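Local coordinates for 3-hydroxyisobutyrate dehydrogenase (Salmonella typhimurium, PDB 3G0O), which probably catalyses the oxidation of L-threonate to 2-dehydro-L-erythronate, using NAD(+) in preference to NADP(+) as the hydride acceptor, at residues G63-L68 / H90-G95; A67-V72 / M99-I104; Q77-L82 / A109-A114; G95-V100 / F151-P156; N120-D125 / S145-A150. All blocks are in the same frame, centred on the assembly; numbering follows the deposited sequence.

Contact 1: residues G63-L68 / H90-G95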
# COMPACT_ATOMS: atom_id res chain seq x y z
N GLY A 63 28.22 -28.54 -11.66
CA GLY A 63 28.17 -29.88 -12.22
C GLY A 63 27.50 -30.94 -11.36
O GLY A 63 27.30 -32.06 -11.84
N VAL A 64 27.15 -30.62 -10.12
CA VAL A 64 26.52 -31.61 -9.26
C VAL A 64 25.15 -31.23 -8.72
O VAL A 64 24.43 -32.08 -8.19
CB VAL A 64 27.41 -31.96 -8.04
CG1 VAL A 64 28.78 -32.41 -8.51
CG2 VAL A 64 27.51 -30.76 -7.10
N VAL A 65 24.78 -29.96 -8.84
CA VAL A 65 23.49 -29.53 -8.33
C VAL A 65 22.31 -30.05 -9.14
O VAL A 65 22.39 -30.21 -10.36
CB VAL A 65 23.39 -27.98 -8.26
CG1 VAL A 65 24.39 -27.44 -7.26
CG2 VAL A 65 23.61 -27.38 -9.64
N ASP A 66 21.21 -30.31 -8.44
CA ASP A 66 19.98 -30.77 -9.05
C ASP A 66 19.20 -29.54 -9.49
O ASP A 66 18.37 -29.59 -10.40
CB ASP A 66 19.16 -31.55 -8.02
CG ASP A 66 19.86 -32.82 -7.58
OD1 ASP A 66 19.97 -33.74 -8.41
OD2 ASP A 66 20.30 -32.90 -6.42
N ALA A 67 19.49 -28.42 -8.84
CA ALA A 67 18.83 -27.16 -9.16
C ALA A 67 19.72 -25.98 -8.85
O ALA A 67 20.48 -26.00 -7.88
CB ALA A 67 17.52 -27.04 -8.38
N LEU A 68 19.64 -24.96 -9.70
CA LEU A 68 20.42 -23.75 -9.50
C LEU A 68 19.43 -22.59 -9.46
O LEU A 68 18.62 -22.44 -10.37
CB LEU A 68 21.40 -23.54 -10.66
CG LEU A 68 22.41 -22.40 -10.46
CD1 LEU A 68 23.50 -22.87 -9.51
CD2 LEU A 68 23.02 -22.00 -11.80
N HIS A 90 26.56 -24.98 -19.30
CA HIS A 90 27.16 -26.13 -19.97
C HIS A 90 27.77 -27.18 -19.05
O HIS A 90 28.15 -28.26 -19.50
CB HIS A 90 28.21 -25.65 -20.97
CG HIS A 90 29.42 -25.04 -20.32
ND1 HIS A 90 30.64 -25.68 -20.28
CD2 HIS A 90 29.59 -23.87 -19.66
CE1 HIS A 90 31.51 -24.93 -19.62
NE2 HIS A 90 30.89 -23.83 -19.23
N LEU A 91 27.88 -26.87 -17.76
CA LEU A 91 28.47 -27.81 -16.81
C LEU A 91 27.39 -28.60 -16.09
O LEU A 91 27.66 -29.62 -15.47
CB LEU A 91 29.30 -27.06 -15.78
CG LEU A 91 30.45 -26.22 -16.32
CD1 LEU A 91 31.10 -25.49 -15.16
CD2 LEU A 91 31.45 -27.12 -17.03
N MSE A 92 26.16 -28.09 -16.16
CA MSE A 92 25.02 -28.71 -15.49
C MSE A 92 24.60 -30.03 -16.12
O MSE A 92 24.60 -30.19 -17.34
CB MSE A 92 23.85 -27.72 -15.46
CG MSE A 92 24.17 -26.53 -14.57
SE MSE A 92 22.74 -25.28 -14.32
CE MSE A 92 21.61 -26.30 -13.16
N LYS A 93 24.24 -30.98 -15.27
CA LYS A 93 23.84 -32.29 -15.74
C LYS A 93 22.43 -32.31 -16.32
O LYS A 93 21.55 -31.58 -15.86
CB LYS A 93 23.95 -33.32 -14.61
CG LYS A 93 23.17 -32.96 -13.36
CD LYS A 93 23.37 -33.96 -12.23
CE LYS A 93 22.87 -33.38 -10.92
NZ LYS A 93 22.72 -34.43 -9.87
N PRO A 94 22.20 -33.15 -17.34
CA PRO A 94 20.89 -33.27 -17.97
C PRO A 94 19.76 -33.47 -16.96
O PRO A 94 19.90 -34.23 -16.00
CB PRO A 94 21.06 -34.47 -18.89
CG PRO A 94 22.50 -34.38 -19.28
CD PRO A 94 23.16 -34.08 -17.96
N GLY A 95 18.64 -32.79 -17.18
CA GLY A 95 17.52 -32.92 -16.28
C GLY A 95 17.51 -31.96 -15.10
O GLY A 95 16.49 -31.82 -14.44
O HOH W 1 24.40 -30.29 -12.25
O HOH W 2 20.32 -36.35 -9.32
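The backbones draw closest at G63 and M92, with 4.7 Å between their CA atoms, and just beside this point G63 CA offers a CA-H...O contact to L91 O at 3.3 Å. From there the two loops diverge, and the side chains of K93 and M92 bridge the widening gap on two levels. K93 leaves its backbone with CG between N and the carbonyl carbon (chi1 56°), then runs out extended along 63-66. Its CE passes V65 O at 3.3 Å, and NZ arrives at D66 OD1, 3.2 Å away, in a salt bridge that meets the oxygen from above the carboxylate plane, 54° out of it. The same NZ makes a weak hydrogen bond to V64 O. One water joins NZ to D66 OD1, and another links K93 N to V65 O. On the inner level the selenomethionine M92 bends at chi3 (73°), laying CE against L68 CB at 3.7 Å and, more distantly, V65 CG2; SE lies near L68 CD2. D66 has further partners: OD2 accepts from H9 N, and OD1 also pairs with R153. With two cationic groups at OD1 and an N-H at OD2, the carboxylate would be expected to stay ionised, so that electrostatics tie the loop at K93 to the foot of strand 67-70 while M92 packs against L68 and V65.

Contact 2: residues A67-V72 / M99-I104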
# COMPACT_ATOMS: atom_id res chain seq x y z
N ALA A 67 19.49 -28.42 -8.84
CA ALA A 67 18.83 -27.16 -9.16
C ALA A 67 19.72 -25.98 -8.85
O ALA A 67 20.48 -26.00 -7.88
CB ALA A 67 17.52 -27.04 -8.38
N LEU A 68 19.64 -24.96 -9.70
CA LEU A 68 20.42 -23.75 -9.50
C LEU A 68 19.43 -22.59 -9.46
O LEU A 68 18.62 -22.44 -10.37
CB LEU A 68 21.40 -23.54 -10.66
CG LEU A 68 22.41 -22.40 -10.46
CD1 LEU A 68 23.50 -22.87 -9.51
CD2 LEU A 68 23.02 -22.00 -11.80
N VAL A 69 19.47 -21.80 -8.39
CA VAL A 69 18.58 -20.65 -8.25
C VAL A 69 19.42 -19.40 -8.47
O VAL A 69 20.46 -19.23 -7.84
CB VAL A 69 17.93 -20.58 -6.85
CG1 VAL A 69 16.94 -19.42 -6.78
CG2 VAL A 69 17.25 -21.89 -6.52
N ILE A 70 18.96 -18.52 -9.36
CA ILE A 70 19.69 -17.29 -9.65
C ILE A 70 18.91 -16.07 -9.20
O ILE A 70 17.90 -15.69 -9.80
CB ILE A 70 19.99 -17.19 -11.16
CG1 ILE A 70 20.72 -18.45 -11.63
CG2 ILE A 70 20.82 -15.94 -11.44
CD1 ILE A 70 20.99 -18.49 -13.12
N LEU A 71 19.38 -15.45 -8.12
CA LEU A 71 18.75 -14.26 -7.56
C LEU A 71 19.68 -13.07 -7.76
O LEU A 71 20.48 -12.73 -6.88
CB LEU A 71 18.48 -14.48 -6.06
CG LEU A 71 17.43 -15.54 -5.72
CD1 LEU A 71 17.77 -16.21 -4.41
CD2 LEU A 71 16.05 -14.90 -5.65
N VAL A 72 19.58 -12.45 -8.93
CA VAL A 72 20.41 -11.31 -9.26
C VAL A 72 19.57 -10.13 -9.74
O VAL A 72 18.38 -10.26 -10.00
CB VAL A 72 21.47 -11.68 -10.33
CG1 VAL A 72 22.42 -12.73 -9.76
CG2 VAL A 72 20.79 -12.20 -11.59
N MSE A 99 16.27 -22.04 -11.79
CA MSE A 99 15.18 -21.17 -11.37
C MSE A 99 15.71 -19.74 -11.43
O MSE A 99 16.52 -19.33 -10.60
CB MSE A 99 14.76 -21.52 -9.94
CG MSE A 99 13.56 -20.75 -9.43
SE MSE A 99 13.10 -21.26 -7.61
CE MSE A 99 12.53 -19.54 -6.93
N VAL A 100 15.27 -18.99 -12.44
CA VAL A 100 15.71 -17.61 -12.60
C VAL A 100 14.77 -16.70 -11.81
O VAL A 100 13.59 -16.58 -12.14
CB VAL A 100 15.72 -17.19 -14.09
CG1 VAL A 100 16.25 -15.77 -14.23
CG2 VAL A 100 16.59 -18.15 -14.89
N SER A 101 15.30 -16.07 -10.77
CA SER A 101 14.51 -15.20 -9.92
C SER A 101 15.12 -13.79 -9.89
O SER A 101 15.75 -13.39 -8.91
CB SER A 101 14.44 -15.78 -8.52
OG SER A 101 13.89 -17.09 -8.55
N SER A 102 14.92 -13.06 -10.98
CA SER A 102 15.44 -11.71 -11.11
C SER A 102 14.27 -10.83 -11.54
O SER A 102 13.13 -11.08 -11.17
CB SER A 102 16.55 -11.70 -12.17
OG SER A 102 17.07 -10.40 -12.39
N THR A 103 14.55 -9.78 -12.30
CA THR A 103 13.49 -8.92 -12.81
C THR A 103 13.89 -8.63 -14.25
O THR A 103 14.61 -7.67 -14.53
CB THR A 103 13.37 -7.61 -12.01
OG1 THR A 103 13.10 -7.92 -10.64
CG2 THR A 103 12.23 -6.76 -12.55
N ILE A 104 13.43 -9.50 -15.15
CA ILE A 104 13.77 -9.40 -16.56
C ILE A 104 12.54 -9.33 -17.47
O ILE A 104 11.42 -9.57 -17.03
CB ILE A 104 14.65 -10.61 -16.95
CG1 ILE A 104 13.84 -11.91 -16.89
CG2 ILE A 104 15.85 -10.70 -16.02
CD1 ILE A 104 14.65 -13.17 -17.18
O HOH W 3 15.91 -8.73 -9.37
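Backbone hydrogen bonds between L68, I70, M99 and S101 form a parallel ladder. M99 N donates to L68 O at 2.8 Å, M99 O takes I70 N at 2.9 Å, and both bonds are nearly straight; S101 N then reaches I70 O at 2.8 Å. V69 pairs with M99 and I70 with V100. Beyond I70 a CA-H...O contact from L71 to S101 O follows; V72 N is buried and has no partner in the model.

Apolar contacts fall on the two faces of the sheet. On one, V69 CG2 lies beside M99 CB at 4.2 Å, and helix 148-161 packs over both; on the other, I70 turns towards L82 of helix 75-82. Strands 67-70 and 97-100 are neighbours in the sheet of the NAD-binding Rossmann domain, and their C-terminal ends run into loops at the end of the sheet where Rossmann domains bind the dinucleotide. There L71 touches a glycine-rich turn that is probably the GxGxxG motif of the nucleotide site. Here the packing is tight: L71 CD2 presses on S101 CB at 3.4 Å.

The side-chain polar contacts lie at this loop end. With chi1 at 178°, S102 turns OG away from its own N and donates to V72 O at 2.7 Å, standing 47° out of the carbonyl plane. A water also donates to V72 O and sits next to T103 OG1, which is hydrogen-bonded to NZ of K179, the predicted active-site lysine. S101 OG turns elsewhere, to A126 O on strand 122-129.

Contact 3: residues Q77-L82 / A109-A114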
# COMPACT_ATOMS: atom_id res chain seq x y z
N GLN A 77 23.22 -9.92 -15.72
CA GLN A 77 23.86 -10.73 -14.70
C GLN A 77 23.41 -12.19 -14.76
O GLN A 77 24.19 -13.09 -14.44
CB GLN A 77 23.59 -10.13 -13.32
CG GLN A 77 24.46 -8.91 -13.01
CD GLN A 77 24.05 -8.18 -11.74
OE1 GLN A 77 23.72 -8.80 -10.73
NE2 GLN A 77 24.09 -6.85 -11.79
N VAL A 78 22.17 -12.43 -15.18
CA VAL A 78 21.69 -13.80 -15.30
C VAL A 78 22.48 -14.47 -16.41
O VAL A 78 22.97 -15.59 -16.25
CB VAL A 78 20.18 -13.86 -15.65
CG1 VAL A 78 19.75 -15.30 -15.85
CG2 VAL A 78 19.35 -13.22 -14.54
N ARG A 79 22.60 -13.77 -17.54
CA ARG A 79 23.34 -14.30 -18.67
C ARG A 79 24.81 -14.55 -18.35
O ARG A 79 25.40 -15.50 -18.85
CB ARG A 79 23.23 -13.35 -19.87
CG ARG A 79 21.85 -13.34 -20.51
CD ARG A 79 21.89 -12.64 -21.86
NE ARG A 79 20.73 -12.97 -22.69
CZ ARG A 79 19.56 -12.36 -22.63
NH1 ARG A 79 19.37 -11.35 -21.78
NH2 ARG A 79 18.56 -12.76 -23.41
N GLN A 80 25.41 -13.69 -17.52
CA GLN A 80 26.81 -13.86 -17.15
C GLN A 80 27.01 -15.09 -16.27
O GLN A 80 28.04 -15.76 -16.35
CB GLN A 80 27.34 -12.61 -16.44
CG GLN A 80 27.60 -11.44 -17.40
CD GLN A 80 28.21 -10.23 -16.71
OE1 GLN A 80 29.28 -10.31 -16.10
NE2 GLN A 80 27.53 -9.08 -16.82
N VAL A 81 26.02 -15.39 -15.43
CA VAL A 81 26.09 -16.56 -14.56
C VAL A 81 25.92 -17.83 -15.39
O VAL A 81 26.58 -18.84 -15.15
CB VAL A 81 25.00 -16.51 -13.46
CG1 VAL A 81 24.88 -17.87 -12.77
CG2 VAL A 81 25.34 -15.44 -12.43
N LEU A 82 25.03 -17.76 -16.38
CA LEU A 82 24.73 -18.92 -17.22
C LEU A 82 25.60 -19.11 -18.46
O LEU A 82 26.05 -20.23 -18.73
CB LEU A 82 23.26 -18.87 -17.66
CG LEU A 82 22.21 -19.01 -16.56
CD1 LEU A 82 20.82 -18.98 -17.17
CD2 LEU A 82 22.42 -20.32 -15.81
N ALA A 109 13.37 -13.87 -20.69
CA ALA A 109 13.07 -15.13 -20.02
C ALA A 109 12.90 -16.24 -21.05
O ALA A 109 13.36 -17.37 -20.85
CB ALA A 109 11.79 -14.98 -19.19
N GLN A 110 12.23 -15.93 -22.16
CA GLN A 110 12.02 -16.91 -23.22
C GLN A 110 13.32 -17.27 -23.94
O GLN A 110 13.57 -18.43 -24.25
CB GLN A 110 10.98 -16.39 -24.21
CG GLN A 110 9.59 -16.25 -23.61
CD GLN A 110 8.62 -15.54 -24.54
OE1 GLN A 110 8.41 -15.97 -25.68
NE2 GLN A 110 8.03 -14.45 -24.07
N GLU A 111 14.14 -16.26 -24.21
CA GLU A 111 15.42 -16.47 -24.89
C GLU A 111 16.34 -17.34 -24.03
O GLU A 111 17.00 -18.26 -24.53
CB GLU A 111 16.09 -15.13 -25.16
CG GLU A 111 15.42 -14.31 -26.27
CD GLU A 111 15.83 -12.85 -26.25
OE1 GLU A 111 17.03 -12.56 -26.06
OE2 GLU A 111 14.95 -11.98 -26.43
N ILE A 112 16.38 -17.04 -22.74
CA ILE A 112 17.21 -17.79 -21.80
C ILE A 112 16.72 -19.22 -21.66
O ILE A 112 17.52 -20.16 -21.58
CB ILE A 112 17.21 -17.11 -20.41
CG1 ILE A 112 17.89 -15.74 -20.51
CG2 ILE A 112 17.90 -17.99 -19.38
CD1 ILE A 112 17.78 -14.89 -19.26
N ALA A 113 15.40 -19.40 -21.62
CA ALA A 113 14.82 -20.73 -21.48
C ALA A 113 15.15 -21.59 -22.69
O ALA A 113 15.47 -22.77 -22.55
CB ALA A 113 13.31 -20.62 -21.30
N ALA A 114 15.08 -21.01 -23.88
CA ALA A 114 15.38 -21.75 -25.10
C ALA A 114 16.82 -22.26 -25.08
O ALA A 114 17.08 -23.40 -25.44
CB ALA A 114 15.15 -20.86 -26.32
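R79 NH2 is gripped by two carboxylates of helix 106-117: E111 OE1 at 3.1 Å, in a salt bridge across the contact, and D108 OD1, one turn earlier on the same helix. R79 runs extended from CG to NE, which carries the guanidinium across the gap between the helices. There its plane stands 44° from that of the E111 carboxylate, so the two groups meet obliquely and through a single nitrogen, not as a flat two-pronged pair. NH2 also comes within 3.8 Å of E111 CB, and one face of the guanidinium is covered near its rim by I112 CG1. Flanked by two acids, the arginine charge is probably well compensated.

Beside the ion pairs, towards the sheet, I112 is the apolar centre. Its two branches part to meet different residues of the facing helix. CD1, at the end of the longer branch, touches V78 CG1 at 4.0 Å, while CG2, anti to the backbone N, meets L82 CD1 at 3.8 Å; each pair crosses at about a right angle. V78 and L82 are one turn apart, so I112 is held between successive turns. The axes of the two segments are nearly parallel, 6° apart, yet 11.7 Å separates them, and the contact is made by branch ends and the long R79 chain. L82 also lies on I70 and I112 on M123, as expected for successive crossover helices packed side by side on one face of a Rossmann sheet.

Contact 4: residues G95-V100 / F151-P156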
# COMPACT_ATOMS: atom_id res chain seq x y z
N GLY A 95 18.64 -32.79 -17.18
CA GLY A 95 17.52 -32.92 -16.28
C GLY A 95 17.51 -31.96 -15.10
O GLY A 95 16.49 -31.82 -14.44
N SER A 96 18.64 -31.30 -14.84
CA SER A 96 18.72 -30.35 -13.73
C SER A 96 17.89 -29.11 -14.08
O SER A 96 17.62 -28.86 -15.24
CB SER A 96 20.17 -29.98 -13.43
OG SER A 96 20.82 -29.40 -14.55
N ALA A 97 17.50 -28.34 -13.07
CA ALA A 97 16.69 -27.16 -13.32
C ALA A 97 17.33 -25.84 -12.90
O ALA A 97 18.12 -25.79 -11.96
CB ALA A 97 15.34 -27.30 -12.62
N VAL A 98 16.99 -24.78 -13.62
CA VAL A 98 17.50 -23.46 -13.30
C VAL A 98 16.30 -22.58 -13.00
O VAL A 98 15.41 -22.41 -13.83
CB VAL A 98 18.28 -22.83 -14.47
CG1 VAL A 98 18.71 -21.42 -14.09
CG2 VAL A 98 19.48 -23.67 -14.82
N MSE A 99 16.27 -22.04 -11.79
CA MSE A 99 15.18 -21.17 -11.37
C MSE A 99 15.71 -19.74 -11.43
O MSE A 99 16.52 -19.33 -10.60
CB MSE A 99 14.76 -21.52 -9.94
CG MSE A 99 13.56 -20.75 -9.43
SE MSE A 99 13.10 -21.26 -7.61
CE MSE A 99 12.53 -19.54 -6.93
N VAL A 100 15.27 -18.99 -12.44
CA VAL A 100 15.71 -17.61 -12.60
C VAL A 100 14.77 -16.70 -11.81
O VAL A 100 13.59 -16.58 -12.14
CB VAL A 100 15.72 -17.19 -14.09
CG1 VAL A 100 16.25 -15.77 -14.23
CG2 VAL A 100 16.59 -18.15 -14.89
N PHE A 151 8.76 -27.32 -12.90
CA PHE A 151 8.04 -27.23 -11.64
C PHE A 151 8.29 -28.45 -10.76
O PHE A 151 8.50 -28.32 -9.55
CB PHE A 151 6.54 -27.09 -11.89
CG PHE A 151 6.08 -25.66 -12.10
CD1 PHE A 151 6.09 -24.76 -11.04
CD2 PHE A 151 5.68 -25.23 -13.36
CE1 PHE A 151 5.69 -23.43 -11.24
CE2 PHE A 151 5.28 -23.90 -13.56
CZ PHE A 151 5.29 -23.00 -12.49
N THR A 152 8.27 -29.62 -11.38
CA THR A 152 8.48 -30.86 -10.64
C THR A 152 9.89 -30.96 -10.07
O THR A 152 10.07 -31.30 -8.90
CB THR A 152 8.22 -32.09 -11.55
OG1 THR A 152 6.85 -32.08 -11.97
CG2 THR A 152 8.50 -33.39 -10.79
N ARG A 153 10.89 -30.67 -10.89
CA ARG A 153 12.28 -30.75 -10.46
C ARG A 153 12.57 -29.78 -9.32
O ARG A 153 13.31 -30.10 -8.39
CB ARG A 153 13.21 -30.44 -11.62
CG ARG A 153 14.64 -30.87 -11.39
CD ARG A 153 14.77 -32.38 -11.52
NE ARG A 153 16.16 -32.79 -11.61
CZ ARG A 153 16.89 -33.17 -10.57
NH1 ARG A 153 16.37 -33.21 -9.35
NH2 ARG A 153 18.16 -33.47 -10.75
N LEU A 154 11.98 -28.59 -9.40
CA LEU A 154 12.21 -27.55 -8.40
C LEU A 154 11.34 -27.59 -7.15
O LEU A 154 11.53 -26.80 -6.23
CB LEU A 154 12.09 -26.17 -9.05
CG LEU A 154 13.22 -25.79 -10.01
CD1 LEU A 154 12.78 -24.65 -10.91
CD2 LEU A 154 14.47 -25.42 -9.22
N LYS A 155 10.38 -28.51 -7.10
CA LYS A 155 9.48 -28.60 -5.95
C LYS A 155 10.18 -28.53 -4.59
O LYS A 155 9.72 -27.83 -3.69
CB LYS A 155 8.64 -29.87 -6.03
CG LYS A 155 7.50 -29.91 -5.01
CD LYS A 155 6.69 -31.18 -5.17
CE LYS A 155 5.46 -31.15 -4.28
NZ LYS A 155 5.82 -30.88 -2.86
N PRO A 156 11.28 -29.28 -4.41
CA PRO A 156 11.98 -29.25 -3.13
C PRO A 156 12.45 -27.84 -2.79
O PRO A 156 12.40 -27.41 -1.64
CB PRO A 156 13.15 -30.21 -3.35
CG PRO A 156 12.59 -31.21 -4.31
CD PRO A 156 11.86 -30.32 -5.30
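The guanidinium of R153 presents an edge to G95, whose carbonyl O lies close to its plane and accepts from NE at 3.0 Å. The donor, however, stands well above the carbonyl plane of G95, and the N-H...O angle is a bent 142°. Another nitrogen of the group, NH2, is taken by D66, so the arginine ties the loop leading into strand 97-100 to the foot of strand 67-70. This is helix-on-sheet packing of the Rossmann domain: the axis of 151-156, within helix 148-161, crosses that of strand 97-100 at -76°, with 8.5 Å between them. The helix is kinked here, since P156 has no N-H to give to the preceding turn.

R153 CG lies 3.8 Å from A97 CB, and the bend beyond it at chi2 (75°) turns CD and NE to the G95 carbonyl. L154 packs further along the strand. Its two methyls straddle the CB of selenomethionine M99, whose outer chain leads on towards V157 and L158. The small A97 methyl is wedged between these two consecutive helix residues, R153 and L154, with L154 CG, at 3.7 Å, its nearest atom in 151-156.

Contact 5: residues N120-D125 / S145-A150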
# COMPACT_ATOMS: atom_id res chain seq x y z
N ASN A 120 19.29 -29.56 -22.56
CA ASN A 120 18.52 -30.54 -21.80
C ASN A 120 18.36 -30.13 -20.34
O ASN A 120 18.38 -30.98 -19.44
CB ASN A 120 19.16 -31.92 -21.88
CG ASN A 120 18.45 -32.83 -22.85
OD1 ASN A 120 18.80 -34.00 -22.98
ND2 ASN A 120 17.45 -32.30 -23.55
N LEU A 121 18.21 -28.83 -20.12
CA LEU A 121 18.03 -28.29 -18.78
C LEU A 121 16.63 -27.67 -18.69
O LEU A 121 16.09 -27.20 -19.69
CB LEU A 121 19.09 -27.22 -18.49
CG LEU A 121 20.54 -27.67 -18.63
CD1 LEU A 121 21.48 -26.49 -18.45
CD2 LEU A 121 20.84 -28.76 -17.61
N ASN A 122 16.05 -27.68 -17.50
CA ASN A 122 14.72 -27.12 -17.30
C ASN A 122 14.86 -25.73 -16.67
O ASN A 122 15.65 -25.54 -15.75
CB ASN A 122 13.89 -28.00 -16.36
CG ASN A 122 13.77 -29.42 -16.85
OD1 ASN A 122 14.35 -30.34 -16.27
ND2 ASN A 122 13.02 -29.61 -17.94
N MSE A 123 14.10 -24.76 -17.17
CA MSE A 123 14.17 -23.43 -16.59
C MSE A 123 12.80 -22.98 -16.11
O MSE A 123 11.79 -23.24 -16.76
CB MSE A 123 14.69 -22.41 -17.59
CG MSE A 123 15.10 -21.11 -16.89
SE MSE A 123 14.88 -19.53 -17.95
CE MSE A 123 12.99 -19.29 -17.68
N LEU A 124 12.78 -22.32 -14.96
CA LEU A 124 11.54 -21.80 -14.41
C LEU A 124 11.65 -20.28 -14.36
O LEU A 124 12.55 -19.73 -13.73
CB LEU A 124 11.29 -22.34 -12.99
CG LEU A 124 9.88 -22.10 -12.45
CD1 LEU A 124 8.89 -22.90 -13.28
CD2 LEU A 124 9.79 -22.53 -10.98
N ASP A 125 10.74 -19.62 -15.06
CA ASP A 125 10.68 -18.16 -15.07
C ASP A 125 10.02 -17.87 -13.73
O ASP A 125 8.80 -17.84 -13.62
CB ASP A 125 9.81 -17.70 -16.23
CG ASP A 125 9.60 -16.20 -16.26
OD1 ASP A 125 10.40 -15.48 -15.62
OD2 ASP A 125 8.66 -15.74 -16.93
N SER A 145 6.29 -19.35 -14.18
CA SER A 145 5.71 -19.94 -15.38
C SER A 145 6.80 -20.84 -15.98
O SER A 145 7.98 -20.50 -15.95
CB SER A 145 5.28 -18.86 -16.38
OG SER A 145 6.39 -18.13 -16.87
N GLY A 146 6.38 -21.98 -16.52
CA GLY A 146 7.34 -22.90 -17.10
C GLY A 146 6.75 -24.30 -17.19
O GLY A 146 5.64 -24.54 -16.73
N SER A 147 7.53 -25.22 -17.75
CA SER A 147 7.11 -26.61 -17.94
C SER A 147 6.86 -27.40 -16.67
O SER A 147 7.30 -27.03 -15.58
CB SER A 147 8.14 -27.35 -18.78
OG SER A 147 9.34 -27.52 -18.03
N GLU A 148 6.15 -28.51 -16.82
CA GLU A 148 5.84 -29.39 -15.71
C GLU A 148 7.15 -29.98 -15.20
O GLU A 148 7.32 -30.23 -14.00
CB GLU A 148 4.91 -30.51 -16.17
CG GLU A 148 4.49 -31.46 -15.06
CD GLU A 148 3.83 -30.74 -13.90
OE1 GLU A 148 2.84 -30.02 -14.14
OE2 GLU A 148 4.30 -30.90 -12.76
N ALA A 149 8.08 -30.20 -16.12
CA ALA A 149 9.38 -30.75 -15.78
C ALA A 149 10.13 -29.80 -14.86
O ALA A 149 10.78 -30.23 -13.91
CB ALA A 149 10.18 -31.02 -17.04
N ALA A 150 10.05 -28.50 -15.14
CA ALA A 150 10.74 -27.50 -14.31
C ALA A 150 10.09 -27.41 -12.93
O ALA A 150 10.79 -27.41 -11.92
CB ALA A 150 10.72 -26.13 -15.00
O HOH W 4 10.15 -24.30 -18.55
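D125 and S145 form the tight end of this contact, the one antiparallel hydrogen-bonded pair between the two segments, where strands 122-129 and 140-145 adjoin. D125 N donates to S145 O and S145 N to D125 O, both at 3.0 Å. Their side chains lie alongside each other, D125 OD2 being 3.3 Å from S145 OG, but each finds partners beyond: D125 in G173 N and S176 OG, S145 in T171 O and G175 N. Next to them L124 CD1 packs over S145 O at 3.7 Å and comes within 4.1 Å of the bare CA of G146.

Past G146 no direct backbone bond follows; a water donates to M123 O at 2.6 Å and accepts from S147 N. S147 OG accepts from A150 N at 3.1 Å, the N-cap bond of helix 148-161. Towards the exposed end, A149 sits beside the N122 side chain, whereas A150 is buried, its CB resting on N122 CB at 3.9 Å and close to M123 O. Strand 122-129 lies between strands 97-100 and 140-145, with L124 facing helix 148-161 on one side and the selenomethionine M123 packed against helix 106-117 on the other.

How the contacts relate
All five contacts lie in the NAD-binding domain. Contacts 1 and 2 share the start of strand 67-70, contacts 2 and 4 share M99 and V100, and contact 1 hands G95 to contact 4. Contacts 4 and 5, with centres about 7 Å apart, both use helix 148-161 and are joined through V98 and the N122 and L124 backbone. On the other sheet face, contact 3 meets contact 2 where I70 packs on L82, and contact 5 through M123. Contact 2 reaches nearest the predicted active site: the T103 side chain is about 3 Å from that of K179 and about 8 Å from a bound tartrate. The D125 side chain is about 7 Å from that of K179.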